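Local coordinates for protein DNA polymerase (Pyrobaculum calidifontis, PDB 5MDN) that probably catalyses DNA synthesis, adding deoxyribonucleotides from their triphosphates to a growing strand with release of diphosphate, at residues Ser423-Ile428 with Ala536-Ile541; Gly15-Arg20 with Lys87-Val92. One frame throughout, in Å; residues are numbered along the deposited sequence.

Contact 1: Ser423-Ile428 with Ala536-Ile541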
loop_
_atom_site.group_PDB
_atom_site.type_symbol
_atom_site.label_atom_id
_atom_site.label_comp_id
_atom_site.label_asym_id
_atom_site.label_seq_id
_atom_site.Cartn_x
_atom_site.Cartn_y
_atom_site.Cartn_z
ATOM N N SER A 423 1.486 19.878 2.765
ATOM C CA SER A 423 1.433 20.735 1.585
ATOM C C SER A 423 2.593 21.720 1.516
ATOM O O SER A 423 2.715 22.439 0.519
ATOM C CB SER A 423 0.107 21.499 1.547
ATOM O OG SER A 423 -0.997 20.615 1.609
ATOM N N MET A 424 3.433 21.771 2.550
ATOM C CA MET A 424 4.586 22.666 2.552
ATOM C C MET A 424 5.575 22.322 1.443
ATOM O O MET A 424 6.150 23.219 0.815
ATOM C CB MET A 424 5.264 22.603 3.919
ATOM C CG MET A 424 6.474 23.492 4.099
ATOM S SD MET A 424 6.926 23.525 5.840
ATOM C CE MET A 424 7.528 21.854 6.048
ATOM N N TYR A 425 5.793 21.032 1.193
ATOM C CA TYR A 425 6.860 20.580 0.308
ATOM C C TYR A 425 6.608 20.929 -1.158
ATOM O O TYR A 425 7.539 21.378 -1.840
ATOM C CB TYR A 425 7.077 19.077 0.473
ATOM C CG TYR A 425 7.505 18.712 1.867
ATOM C CD1 TYR A 425 8.806 18.942 2.291
ATOM C CD2 TYR A 425 6.606 18.159 2.768
ATOM C CE1 TYR A 425 9.204 18.621 3.567
ATOM C CE2 TYR A 425 6.993 17.834 4.046
ATOM C CZ TYR A 425 8.293 18.068 4.438
ATOM O OH TYR A 425 8.679 17.743 5.710
ATOM N N PRO A 426 5.397 20.735 -1.699
ATOM C CA PRO A 426 5.144 21.268 -3.050
ATOM C C PRO A 426 5.334 22.772 -3.133
ATOM O O PRO A 426 5.914 23.266 -4.109
ATOM C CB PRO A 426 3.691 20.856 -3.323
ATOM C CG PRO A 426 3.483 19.655 -2.483
ATOM C CD PRO A 426 4.266 19.910 -1.230
ATOM N N ASN A 427 4.850 23.514 -2.132
ATOM C CA ASN A 427 5.050 24.960 -2.095
ATOM C C ASN A 427 6.529 25.319 -2.185
ATOM O O ASN A 427 6.927 26.161 -2.998
ATOM C CB ASN A 427 4.444 25.541 -0.816
ATOM C CG ASN A 427 3.158 26.296 -1.069
ATOM O OD1 ASN A 427 2.271 25.819 -1.780
ATOM N ND2 ASN A 427 3.051 27.489 -0.494
ATOM N N ILE A 428 7.355 24.701 -1.336
ATOM C CA ILE A 428 8.792 24.969 -1.346
ATOM C C ILE A 428 9.381 24.694 -2.726
ATOM O O ILE A 428 10.148 25.500 -3.269
ATOM C CB ILE A 428 9.490 24.139 -0.255
ATOM C CG1 ILE A 428 9.454 24.888 1.076
ATOM C CG2 ILE A 428 10.929 23.831 -0.642
ATOM C CD1 ILE A 428 9.814 24.032 2.256
ATOM N N ALA A 536 16.041 21.967 4.112
ATOM C CA ALA A 536 16.584 23.176 4.722
ATOM C C ALA A 536 15.598 24.332 4.626
ATOM O O ALA A 536 15.425 25.088 5.589
ATOM C CB ALA A 536 17.914 23.546 4.067
ATOM N N PHE A 537 14.947 24.489 3.470
ATOM C CA PHE A 537 13.835 25.430 3.382
ATOM C C PHE A 537 12.724 25.048 4.351
ATOM O O PHE A 537 12.141 25.916 5.008
ATOM C CB PHE A 537 13.298 25.491 1.952
ATOM C CG PHE A 537 14.028 26.461 1.064
ATOM C CD1 PHE A 537 13.868 27.829 1.231
ATOM C CD2 PHE A 537 14.855 26.009 0.048
ATOM C CE1 PHE A 537 14.530 28.726 0.411
ATOM C CE2 PHE A 537 15.520 26.901 -0.775
ATOM C CZ PHE A 537 15.356 28.261 -0.594
ATOM N N ALA A 538 12.431 23.750 4.462
ATOM C CA ALA A 538 11.353 23.293 5.335
ATOM C C ALA A 538 11.675 23.556 6.800
ATOM O O ALA A 538 10.815 24.023 7.557
ATOM C CB ALA A 538 11.085 21.808 5.105
ATOM N N ARG A 539 12.902 23.245 7.222
ATOM C CA ARG A 539 13.283 23.464 8.612
ATOM C C ARG A 539 13.233 24.944 8.973
ATOM O O ARG A 539 12.814 25.308 10.078
ATOM C CB ARG A 539 14.678 22.890 8.863
ATOM C CG ARG A 539 15.196 23.089 10.278
ATOM C CD ARG A 539 16.615 22.560 10.427
ATOM N NE ARG A 539 16.696 21.127 10.159
ATOM C CZ ARG A 539 16.512 20.185 11.078
ATOM N NH1 ARG A 539 16.236 20.522 12.330
ATOM N NH2 ARG A 539 16.603 18.904 10.745
ATOM N N ALA A 540 13.646 25.816 8.047
ATOM C CA ALA A 540 13.768 27.238 8.359
ATOM C C ALA A 540 12.421 27.869 8.694
ATOM O O ALA A 540 12.312 28.635 9.661
ATOM C CB ALA A 540 14.424 27.973 7.191
ATOM N N ILE A 541 11.374 27.561 7.919
ATOM C CA ILE A 541 10.076 28.187 8.160
ATOM C C ILE A 541 9.257 27.456 9.212
ATOM O O ILE A 541 8.268 28.018 9.709
ATOM C CB ILE A 541 9.235 28.321 6.873
ATOM C CG1 ILE A 541 8.456 27.036 6.582
ATOM C CG2 ILE A 541 10.123 28.707 5.695
ATOM C CD1 ILE A 541 9.159 26.097 5.647
#

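Contact 2: Gly15-Arg20 with Lys87-Val92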
loop_
_atom_site.group_PDB
_atom_site.type_symbol
_atom_site.label_atom_id
_atom_site.label_comp_id
_atom_site.label_asym_id
_atom_site.label_seq_id
_atom_site.Cartn_x
_atom_site.Cartn_y
_atom_site.Cartn_z
ATOM N N GLY A 15 4.282 -13.263 -33.474
ATOM C CA GLY A 15 5.382 -12.357 -33.733
ATOM C C GLY A 15 5.037 -10.888 -33.828
ATOM O O GLY A 15 5.907 -10.091 -34.201
ATOM N N VAL A 16 3.806 -10.491 -33.499
ATOM C CA VAL A 16 3.412 -9.090 -33.470
ATOM C C VAL A 16 2.651 -8.830 -32.176
ATOM O O VAL A 16 1.627 -9.472 -31.922
ATOM C CB VAL A 16 2.566 -8.679 -34.689
ATOM C CG1 VAL A 16 1.659 -9.811 -35.129
ATOM C CG2 VAL A 16 1.750 -7.430 -34.379
ATOM N N PRO A 17 3.109 -7.915 -31.321
ATOM C CA PRO A 17 2.453 -7.713 -30.025
ATOM C C PRO A 17 1.170 -6.913 -30.169
ATOM O O PRO A 17 1.083 -5.968 -30.956
ATOM C CB PRO A 17 3.504 -6.942 -29.216
ATOM C CG PRO A 17 4.274 -6.191 -30.246
ATOM C CD PRO A 17 4.276 -7.035 -31.498
ATOM N N GLU A 18 0.164 -7.309 -29.393
ATOM C CA GLU A 18 -1.182 -6.767 -29.506
ATOM C C GLU A 18 -1.660 -6.327 -28.129
ATOM O O GLU A 18 -1.738 -7.147 -27.209
ATOM C CB GLU A 18 -2.114 -7.819 -30.110
ATOM C CG GLU A 18 -3.545 -7.399 -30.238
ATOM C CD GLU A 18 -4.410 -8.478 -30.858
ATOM O OE1 GLU A 18 -4.129 -8.878 -32.008
ATOM O OE2 GLU A 18 -5.370 -8.929 -30.197
ATOM N N VAL A 19 -1.991 -5.041 -27.991
ATOM C CA VAL A 19 -2.420 -4.473 -26.714
ATOM C C VAL A 19 -3.938 -4.548 -26.611
ATOM O O VAL A 19 -4.654 -4.166 -27.544
ATOM C CB VAL A 19 -1.935 -3.021 -26.568
ATOM C CG1 VAL A 19 -2.331 -2.461 -25.212
ATOM C CG2 VAL A 19 -0.436 -2.937 -26.769
ATOM N N ARG A 20 -4.429 -5.034 -25.472
ATOM C CA ARG A 20 -5.855 -5.094 -25.183
ATOM C C ARG A 20 -6.176 -4.226 -23.974
ATOM O O ARG A 20 -5.426 -4.208 -22.992
ATOM C CB ARG A 20 -6.304 -6.534 -24.919
ATOM C CG ARG A 20 -5.941 -7.512 -26.021
ATOM C CD ARG A 20 -6.886 -8.703 -26.023
ATOM N NE ARG A 20 -6.648 -9.590 -27.157
ATOM C CZ ARG A 20 -5.867 -10.665 -27.113
ATOM N NH1 ARG A 20 -5.248 -10.991 -25.987
ATOM N NH2 ARG A 20 -5.705 -11.414 -28.194
ATOM N N LYS A 87 10.673 -5.754 -32.268
ATOM C CA LYS A 87 9.463 -6.339 -32.837
ATOM C C LYS A 87 8.517 -6.829 -31.748
ATOM O O LYS A 87 7.300 -6.647 -31.859
ATOM C CB LYS A 87 9.815 -7.481 -33.794
ATOM C CG LYS A 87 10.245 -7.019 -35.183
ATOM C CD LYS A 87 10.218 -8.168 -36.183
ATOM C CE LYS A 87 8.797 -8.514 -36.611
ATOM N NZ LYS A 87 8.414 -7.841 -37.886
ATOM N N VAL A 88 9.047 -7.435 -30.688
ATOM C CA VAL A 88 8.223 -7.907 -29.576
ATOM C C VAL A 88 8.875 -7.489 -28.261
ATOM O O VAL A 88 10.099 -7.306 -28.208
ATOM C CB VAL A 88 8.016 -9.430 -29.638
ATOM C CG1 VAL A 88 7.151 -9.805 -30.835
ATOM C CG2 VAL A 88 9.348 -10.153 -29.688
ATOM N N PRO A 89 8.100 -7.314 -27.183
ATOM C CA PRO A 89 8.694 -6.842 -25.917
ATOM C C PRO A 89 9.752 -7.765 -25.336
ATOM O O PRO A 89 10.654 -7.290 -24.634
ATOM C CB PRO A 89 7.481 -6.733 -24.982
ATOM C CG PRO A 89 6.308 -6.579 -25.886
ATOM C CD PRO A 89 6.629 -7.373 -27.119
ATOM N N GLU A 90 9.653 -9.074 -25.577
ATOM C CA GLU A 90 10.584 -10.018 -24.966
ATOM C C GLU A 90 12.030 -9.751 -25.375
ATOM O O GLU A 90 12.950 -9.991 -24.584
ATOM C CB GLU A 90 10.170 -11.451 -25.308
ATOM C CG GLU A 90 8.817 -11.861 -24.717
ATOM C CD GLU A 90 7.625 -11.394 -25.543
ATOM O OE1 GLU A 90 7.675 -10.271 -26.087
ATOM O OE2 GLU A 90 6.631 -12.147 -25.632
ATOM N N ASP A 91 12.256 -9.265 -26.595
ATOM C CA ASP A 91 13.610 -9.064 -27.103
ATOM C C ASP A 91 14.268 -7.783 -26.599
ATOM O O ASP A 91 15.425 -7.528 -26.951
ATOM C CB ASP A 91 13.605 -9.049 -28.635
ATOM C CG ASP A 91 13.002 -10.303 -29.232
ATOM O OD1 ASP A 91 13.083 -11.372 -28.591
ATOM O OD2 ASP A 91 12.461 -10.222 -30.355
ATOM N N VAL A 92 13.571 -6.974 -25.794
ATOM C CA VAL A 92 14.099 -5.663 -25.422
ATOM C C VAL A 92 15.344 -5.784 -24.544
ATOM O O VAL A 92 16.255 -4.952 -24.640
ATOM C CB VAL A 92 12.998 -4.827 -24.742
ATOM C CG1 VAL A 92 13.543 -3.487 -24.274
ATOM C CG2 VAL A 92 11.842 -4.604 -25.703
#

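Contact 1: Ser423-Ile428 with Ala536-Ile541
Met-424, Tyr-425 and Ile-428 meet Phe-537, Ala-538 and Ile-541 in a buried, wholly apolar helix-helix contact in the palm of this family B polymerase. The first segment belongs to motif A, whose Ser-Leu-Tyr-Pro signature in relatives reads Ser-Met-Tyr-Pro here; it opens the short helix 424-431 that follows sheet strand 416-420. The second lies on the long helix 528-551, which leads toward the strand pair 556-560 and 563-567 of the same sheet. The axes of the short helical segments 424-428 and 536-541 approach to 10.2 Å, with 116° between their N-to-C directions, and no hydrogen bond joins the two segments, which meet through apolar side-chain packing.

Ala-538 forms the centre of the fit, because its small methyl lets three larger residues converge. Ile-428 comes in end-on, its CD1 lying over the backbone between Phe-537 and Ala-538 and 3.8 Å from the Phe-537 CB, while its CG2 reaches the same CB from one side. The Phe-537 ring itself leads away from this interface and stacks on Tyr-432. Tyr-425 contributes only a rim atom, CE1, 4.0 Å from Ala-538 CB; its ring is stacked with Tyr-515 of the neighbouring motif B. In relatives the motif A tyrosine screens the sugar of the incoming nucleotide, and Tyr-425 probably corresponds to it.

Met-424 and Ile-541 run past each other in opposite directions. With CG anti to the backbone N (chi1 -179°), the methionine extends straight across the gap, and SD lies alongside the CG1-CD1 arm of Ile-541. A bend at chi3 (70°) then swings the methyl across toward Tyr-425, so that CE sits 4.2 Å above one face of the Tyr-425 ring, toward its rim, and 3.7 Å from Ala-538 CB.

Contact 2: Gly15-Arg20 with Lys87-Val92
Pro-17 packs against Lys-87, Val-88 and Pro-89 where the first strands of the N-terminal domain meet the loop leading into helix 92-100. It is the buried residue of an otherwise surface contact, and the example shows how a single rigid ring can carry the join. Its CB faces Pro-89, with 3.8 Å to the CD of that residue, and the two prolines cross obliquely. Farther along the same side of the ring, CG and CD lie against the carbonyl oxygen of Lys-87, a van der Waals approach without a hydrogen bond. The Val-88 side chain meets Pro-17 at about a right angle, its CG1 4.0 Å from CD. An alanine in place of Pro-17 would lack CG and CD and is likely to open a gap beside the Lys-87 carbonyl and Val-88 while freeing the backbone to turn.

Toward solvent the fit is looser. Val-88 CG1, anti to its own carbonyl carbon (chi1 -68°), reaches out to Gly-15 O at 3.6 Å. Lys-87 merely brushes the same oxygen with CE at 4.1 Å, and its NZ makes a long, weak ion pair with Glu-65. Gly-15 has a positive phi of 78°, a conformation that favours glycine.

Strand 17-24 belongs to a mixed sheet beside strand 5-12, whose Val-12 also touches Val-88. Strand 77-86 and helix 92-100, which the loop connects, belong to a ferredoxin-like beta-alpha-beta-beta-alpha-beta unit, and Tyr-115 at the start of helix 115-123 covers both prolines.

The two contacts lie in separate parts of the molecule: their centres are 45 Å apart, their nearest atoms about 32 Å, and contact 2 closes along the chain before contact 1 begins. Contact 1 joins helices within the palm, close to the polymerase motifs, whereas contact 2 joins the start of strand 17-24 and the turn before it to a loop in the N-terminal domain. Neither touches a bound magnesium. Contact 2 is nevertheless related to one through its sheet, since strand 5-12, the partner of strand 17-24, carries Asp-7, which shares a magnesium ion with Asp-363. Together they contrast burial between helices with a half-exposed seam at the loop leaving strand 77-86.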